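Local coordinates for glycoside hydrolase family 31 (PDB 5I0F), which degrades cycloalternan, probably cleaving the cyclic glucan by a retaining mechanism through a covalent glycosyl-enzyme intermediate, at residues G227-D239 with V244-F256. Numbering follows the deposited sequence.
Sequences GFHVETTRRTWYD and VSDRILIEVDLGF. With CA (calcium ion), chain K.
A calcium site lies at the open end of the antiparallel hairpin formed by strands 236-240 and 247-253. D253 grips the ion with both carboxylate oxygens, OD1 and OD2 each 2.6 Å from the calcium; L254 O, three waters and D486 also bind it. Beside the ion, the extended side chain of R234 runs across that of D253, the guanidinium and carboxylate planes 86° apart. R234 CD touches D253 O at 3.3 Å, and one guanidinium face lies over the backbone of G255, while the polar end also pairs with D486, itself a calcium ligand. Water 1 ties T232 OG1, R234 NH1 and D253 O together, and water 2 bridges R235 N and D253 OD2.

From here the hairpin pairs regularly, W237 with E251 and D239 with L249 as hydrogen-bonded pairs, W237 N reaching E251 O at 2.9 Å; D253 N adds a nearly straight bond to R235 O. On the face bearing W237, the indole turns its edge to the other strand, CE3 lying 3.5 Å from E251 O, and E251 OE1 forms a salt bridge with R162. The opposite face belongs to a two-sheet sandwich: residues 227-230, in a second sheet, run at 19° to strand 247-253, their axes approaching to 10.3 Å. I250 is central to the apolar layer between them. With CG1 anti to the carbonyl carbon (chi1 -61°), its CD1 reaches the F228 ring, 3.8 Å from CE2, whereas CG2 packs against V230 CG2 and Y238 CE1. V252 CG2 meets V230 CG1 at 4.0 Å and lies alongside T236 CG2. The ring of buried Y238 lies within this layer, its hydroxyl donating to T236 OG1 on the same strand.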
loop_
_atom_site.group_PDB
_atom_site.type_symbol
_atom_site.label_atom_id
_atom_site.label_comp_id
_atom_site.label_asym_id
_atom_site.label_seq_id
_atom_site.Cartn_x
_atom_site.Cartn_y
_atom_site.Cartn_z
ATOM N N GLY A 227 5.019 -11.629 -20.403
ATOM C CA GLY A 227 5.077 -11.168 -19.010
ATOM C C GLY A 227 5.735 -12.190 -18.138
ATOM O O GLY A 227 5.970 -13.330 -18.563
ATOM N N PHE A 228 6.039 -11.774 -16.918
ATOM C CA PHE A 228 6.702 -12.646 -15.970
ATOM C C PHE A 228 6.231 -12.360 -14.558
ATOM O O PHE A 228 5.841 -11.238 -14.244
ATOM C CB PHE A 228 8.210 -12.490 -16.060
ATOM C CG PHE A 228 8.701 -11.115 -15.742
ATOM C CD1 PHE A 228 8.757 -10.128 -16.743
ATOM C CD2 PHE A 228 9.153 -10.802 -14.460
ATOM C CE1 PHE A 228 9.199 -8.853 -16.453
ATOM C CE2 PHE A 228 9.601 -9.520 -14.170
ATOM C CZ PHE A 228 9.622 -8.544 -15.167
ATOM N N HIS A 229 6.301 -13.391 -13.724
ATOM C CA HIS A 229 5.890 -13.312 -12.339
ATOM C C HIS A 229 6.843 -14.162 -11.547
ATOM O O HIS A 229 6.888 -15.370 -11.736
ATOM C CB HIS A 229 4.443 -13.779 -12.179
ATOM C CG HIS A 229 4.037 -14.080 -10.763
ATOM N ND1 HIS A 229 3.277 -15.177 -10.436
ATOM C CD2 HIS A 229 4.291 -13.438 -9.597
ATOM C CE1 HIS A 229 3.064 -15.193 -9.135
ATOM N NE2 HIS A 229 3.663 -14.142 -8.601
ATOM N N VAL A 230 7.617 -13.536 -10.670
ATOM C CA VAL A 230 8.489 -14.291 -9.796
ATOM C C VAL A 230 7.557 -14.814 -8.688
ATOM O O VAL A 230 7.001 -14.026 -7.943
ATOM C CB VAL A 230 9.629 -13.430 -9.210
ATOM C CG1 VAL A 230 10.602 -14.292 -8.402
ATOM C CG2 VAL A 230 10.374 -12.679 -10.311
ATOM N N GLU A 231 7.372 -16.131 -8.612
ATOM C CA GLU A 231 6.383 -16.718 -7.701
ATOM C C GLU A 231 6.943 -16.846 -6.290
ATOM O O GLU A 231 7.404 -17.899 -5.863
ATOM C CB GLU A 231 5.818 -18.063 -8.208
ATOM C CG GLU A 231 4.450 -18.374 -7.569
ATOM C CD GLU A 231 3.773 -19.605 -8.139
ATOM O OE1 GLU A 231 3.421 -20.505 -7.363
ATOM O OE2 GLU A 231 3.591 -19.706 -9.355
ATOM N N THR A 232 6.889 -15.726 -5.574
ATOM C CA THR A 232 7.444 -15.615 -4.241
ATOM C C THR A 232 6.731 -14.475 -3.525
ATOM O O THR A 232 6.223 -13.561 -4.193
ATOM C CB THR A 232 8.952 -15.317 -4.275
ATOM O OG1 THR A 232 9.470 -15.348 -2.937
ATOM C CG2 THR A 232 9.268 -13.932 -4.887
ATOM N N THR A 233 6.702 -14.539 -2.196
ATOM C CA THR A 233 6.311 -13.384 -1.356
ATOM C C THR A 233 7.491 -12.736 -0.633
ATOM O O THR A 233 7.307 -11.816 0.171
ATOM C CB THR A 233 5.186 -13.738 -0.354
ATOM O OG1 THR A 233 5.653 -14.743 0.549
ATOM C CG2 THR A 233 3.931 -14.238 -1.101
ATOM N N ARG A 234 8.707 -13.177 -0.945
ATOM C CA ARG A 234 9.903 -12.512 -0.468
ATOM C C ARG A 234 10.169 -11.288 -1.334
ATOM O O ARG A 234 9.580 -11.116 -2.396
ATOM C CB ARG A 234 11.115 -13.456 -0.479
ATOM C CG ARG A 234 10.896 -14.730 0.318
ATOM C CD ARG A 234 12.200 -15.463 0.628
ATOM N NE ARG A 234 11.993 -16.683 1.406
ATOM C CZ ARG A 234 11.659 -17.888 0.915
ATOM N NH1 ARG A 234 11.441 -18.088 -0.391
ATOM N NH2 ARG A 234 11.532 -18.926 1.752
ATOM N N ARG A 235 11.069 -10.441 -0.857
ATOM C CA ARG A 235 11.400 -9.211 -1.541
ATOM C C ARG A 235 12.112 -9.506 -2.853
ATOM O O ARG A 235 12.887 -10.461 -2.937
ATOM C CB ARG A 235 12.273 -8.362 -0.645
ATOM C CG ARG A 235 12.552 -6.972 -1.165
ATOM C CD ARG A 235 13.128 -6.147 -0.042
ATOM N NE ARG A 235 13.351 -4.746 -0.393
ATOM C CZ ARG A 235 13.889 -3.867 0.447
ATOM N NH1 ARG A 235 14.059 -2.604 0.080
ATOM N NH2 ARG A 235 14.306 -4.258 1.661
ATOM N N THR A 236 11.823 -8.686 -3.861
ATOM C CA THR A 236 12.472 -8.750 -5.157
ATOM C C THR A 236 12.844 -7.349 -5.598
ATOM O O THR A 236 12.205 -6.377 -5.198
ATOM C CB THR A 236 11.576 -9.401 -6.233
ATOM O OG1 THR A 236 10.285 -8.779 -6.239
ATOM C CG2 THR A 236 11.396 -10.879 -5.955
ATOM N N TRP A 237 13.884 -7.268 -6.423
ATOM C CA TRP A 237 14.393 -6.012 -6.969
ATOM C C TRP A 237 14.495 -6.146 -8.496
ATOM O O TRP A 237 14.738 -7.261 -9.030
ATOM C CB TRP A 237 15.775 -5.714 -6.411
ATOM C CG TRP A 237 15.896 -5.461 -4.938
ATOM C CD1 TRP A 237 16.019 -4.242 -4.331
ATOM C CD2 TRP A 237 16.001 -6.433 -3.904
ATOM N NE1 TRP A 237 16.171 -4.396 -2.980
ATOM C CE2 TRP A 237 16.165 -5.734 -2.688
ATOM C CE3 TRP A 237 15.981 -7.840 -3.884
ATOM C CZ2 TRP A 237 16.301 -6.386 -1.452
ATOM C CZ3 TRP A 237 16.119 -8.494 -2.653
ATOM C CH2 TRP A 237 16.281 -7.765 -1.455
ATOM N N TYR A 238 14.323 -5.018 -9.184
ATOM C CA TYR A 238 14.248 -4.958 -10.657
ATOM C C TYR A 238 15.066 -3.782 -11.160
ATOM O O TYR A 238 14.866 -2.630 -10.718
ATOM C CB TYR A 238 12.774 -4.846 -11.148
ATOM C CG TYR A 238 11.936 -5.960 -10.585
ATOM C CD1 TYR A 238 11.901 -7.205 -11.208
ATOM C CD2 TYR A 238 11.237 -5.805 -9.386
ATOM C CE1 TYR A 238 11.184 -8.252 -10.655
ATOM C CE2 TYR A 238 10.518 -6.848 -8.824
ATOM C CZ TYR A 238 10.500 -8.067 -9.465
ATOM O OH TYR A 238 9.796 -9.101 -8.937
ATOM N N ASP A 239 16.007 -4.077 -12.052
ATOM C CA ASP A 239 16.743 -3.074 -12.814
ATOM C C ASP A 239 16.231 -3.223 -14.237
ATOM O O ASP A 239 16.608 -4.166 -14.962
ATOM C CB ASP A 239 18.244 -3.349 -12.702
ATOM C CG ASP A 239 19.096 -2.290 -13.354
ATOM O OD1 ASP A 239 18.802 -1.843 -14.465
ATOM O OD2 ASP A 239 20.102 -1.911 -12.751
ATOM N N VAL A 244 22.015 -2.193 -17.911
ATOM C CA VAL A 244 22.271 -2.811 -19.208
ATOM C C VAL A 244 21.002 -2.582 -20.031
ATOM O O VAL A 244 19.932 -3.052 -19.665
ATOM C CB VAL A 244 22.582 -4.315 -19.047
ATOM C CG1 VAL A 244 22.829 -4.964 -20.393
ATOM C CG2 VAL A 244 23.786 -4.525 -18.116
ATOM N N SER A 245 21.132 -1.862 -21.146
ATOM C CA SER A 245 19.971 -1.265 -21.802
ATOM C C SER A 245 19.011 -2.242 -22.494
ATOM O O SER A 245 17.942 -1.816 -22.949
ATOM C CB SER A 245 20.415 -0.160 -22.768
ATOM O OG SER A 245 21.139 -0.696 -23.830
ATOM N N ASP A 246 19.370 -3.526 -22.551
ATOM C CA ASP A 246 18.487 -4.570 -23.075
ATOM C C ASP A 246 18.282 -5.750 -22.119
ATOM O O ASP A 246 17.911 -6.863 -22.561
ATOM C CB ASP A 246 19.018 -5.075 -24.430
ATOM C CG ASP A 246 20.447 -5.570 -24.369
ATOM O OD1 ASP A 246 21.006 -5.779 -23.269
ATOM O OD2 ASP A 246 21.054 -5.769 -25.458
ATOM N N ARG A 247 18.514 -5.525 -20.829
ATOM C CA ARG A 247 18.322 -6.557 -19.817
ATOM C C ARG A 247 17.468 -6.047 -18.667
ATOM O O ARG A 247 17.711 -4.955 -18.140
ATOM C CB ARG A 247 19.664 -7.029 -19.270
ATOM C CG ARG A 247 20.536 -7.787 -20.245
ATOM C CD ARG A 247 20.012 -9.185 -20.532
ATOM N NE ARG A 247 20.791 -9.909 -21.532
ATOM C CZ ARG A 247 20.659 -9.815 -22.855
ATOM N NH1 ARG A 247 19.766 -8.993 -23.417
ATOM N NH2 ARG A 247 21.449 -10.553 -23.641
ATOM N N ILE A 248 16.480 -6.855 -18.293
ATOM C CA ILE A 248 15.788 -6.742 -17.002
ATOM C C ILE A 248 16.546 -7.640 -16.022
ATOM O O ILE A 248 16.501 -8.862 -16.133
ATOM C CB ILE A 248 14.309 -7.167 -17.101
ATOM C CG1 ILE A 248 13.597 -6.357 -18.199
ATOM C CG2 ILE A 248 13.616 -6.998 -15.761
ATOM C CD1 ILE A 248 12.130 -6.677 -18.375
ATOM N N LEU A 249 17.255 -7.029 -15.082
ATOM C CA LEU A 249 17.974 -7.762 -14.049
ATOM C C LEU A 249 17.055 -7.902 -12.848
ATOM O O LEU A 249 16.512 -6.902 -12.364
ATOM C CB LEU A 249 19.238 -7.017 -13.632
ATOM C CG LEU A 249 20.119 -6.465 -14.751
ATOM C CD1 LEU A 249 21.336 -5.758 -14.165
ATOM C CD2 LEU A 249 20.535 -7.562 -15.712
ATOM N N ILE A 250 16.876 -9.140 -12.393
ATOM C CA ILE A 250 15.961 -9.474 -11.310
ATOM C C ILE A 250 16.807 -10.048 -10.197
ATOM O O ILE A 250 17.619 -10.935 -10.449
ATOM C CB ILE A 250 14.920 -10.515 -11.778
ATOM C CG1 ILE A 250 14.093 -9.923 -12.925
ATOM C CG2 ILE A 250 13.967 -10.920 -10.641
ATOM C CD1 ILE A 250 13.057 -10.857 -13.493
ATOM N N GLU A 251 16.613 -9.559 -8.978
ATOM C CA GLU A 251 17.254 -10.117 -7.794
ATOM C C GLU A 251 16.158 -10.527 -6.801
ATOM O O GLU A 251 15.186 -9.807 -6.605
ATOM C CB GLU A 251 18.225 -9.106 -7.198
ATOM C CG GLU A 251 19.138 -9.661 -6.124
ATOM C CD GLU A 251 20.405 -8.826 -5.896
ATOM O OE1 GLU A 251 21.005 -8.963 -4.802
ATOM O OE2 GLU A 251 20.807 -8.041 -6.788
ATOM N N VAL A 252 16.329 -11.696 -6.192
ATOM C CA VAL A 252 15.302 -12.334 -5.401
ATOM C C VAL A 252 15.902 -12.740 -4.057
ATOM O O VAL A 252 16.954 -13.412 -4.006
ATOM C CB VAL A 252 14.788 -13.592 -6.131
ATOM C CG1 VAL A 252 13.673 -14.259 -5.354
ATOM C CG2 VAL A 252 14.351 -13.257 -7.554
ATOM N N ASP A 253 15.255 -12.337 -2.971
ATOM C CA ASP A 253 15.609 -12.840 -1.630
ATOM C C ASP A 253 15.196 -14.312 -1.527
ATOM O O ASP A 253 14.120 -14.699 -2.008
ATOM C CB ASP A 253 14.944 -11.987 -0.547
ATOM C CG ASP A 253 15.168 -12.520 0.850
ATOM O OD1 ASP A 253 16.315 -12.866 1.199
ATOM O OD2 ASP A 253 14.183 -12.620 1.631
ATOM N N LEU A 254 16.060 -15.130 -0.924
ATOM C CA LEU A 254 15.799 -16.552 -0.721
ATOM C C LEU A 254 15.539 -16.879 0.761
ATOM O O LEU A 254 15.571 -15.983 1.587
ATOM C CB LEU A 254 16.963 -17.373 -1.267
ATOM C CG LEU A 254 17.197 -17.223 -2.776
ATOM C CD1 LEU A 254 18.451 -17.977 -3.186
ATOM C CD2 LEU A 254 15.985 -17.696 -3.566
ATOM N N GLY A 255 15.264 -18.148 1.072
ATOM C CA GLY A 255 14.927 -18.615 2.453
ATOM C C GLY A 255 15.962 -18.418 3.569
ATOM O O GLY A 255 16.958 -17.704 3.398
ATOM N N PHE A 256 15.706 -19.027 4.729
ATOM C CA PHE A 256 16.531 -18.828 5.943
ATOM C C PHE A 256 17.210 -20.131 6.363
ATOM O O PHE A 256 17.836 -20.804 5.546
ATOM C CB PHE A 256 15.654 -18.308 7.088
ATOM C CG PHE A 256 16.317 -17.257 7.962
ATOM C CD1 PHE A 256 17.646 -17.394 8.398
ATOM C CD2 PHE A 256 15.592 -16.130 8.382
ATOM C CE1 PHE A 256 18.230 -16.422 9.212
ATOM C CE2 PHE A 256 16.177 -15.164 9.194
ATOM C CZ PHE A 256 17.493 -15.309 9.610
HETATM CA CA CA K . 15.428 -14.337 3.167
HETATM O O HOH W 1 11.897 -16.390 -2.675
HETATM O O HOH W 2 11.848 -10.999 1.847
HETATM O O HOH W 3 19.773 -3.534 -16.643
HETATM O O HOH W 4 17.868 -14.823 2.654
HETATM O O HOH W 5 15.782 -15.649 5.228
HETATM O O HOH W 6 15.621 -12.325 4.334
#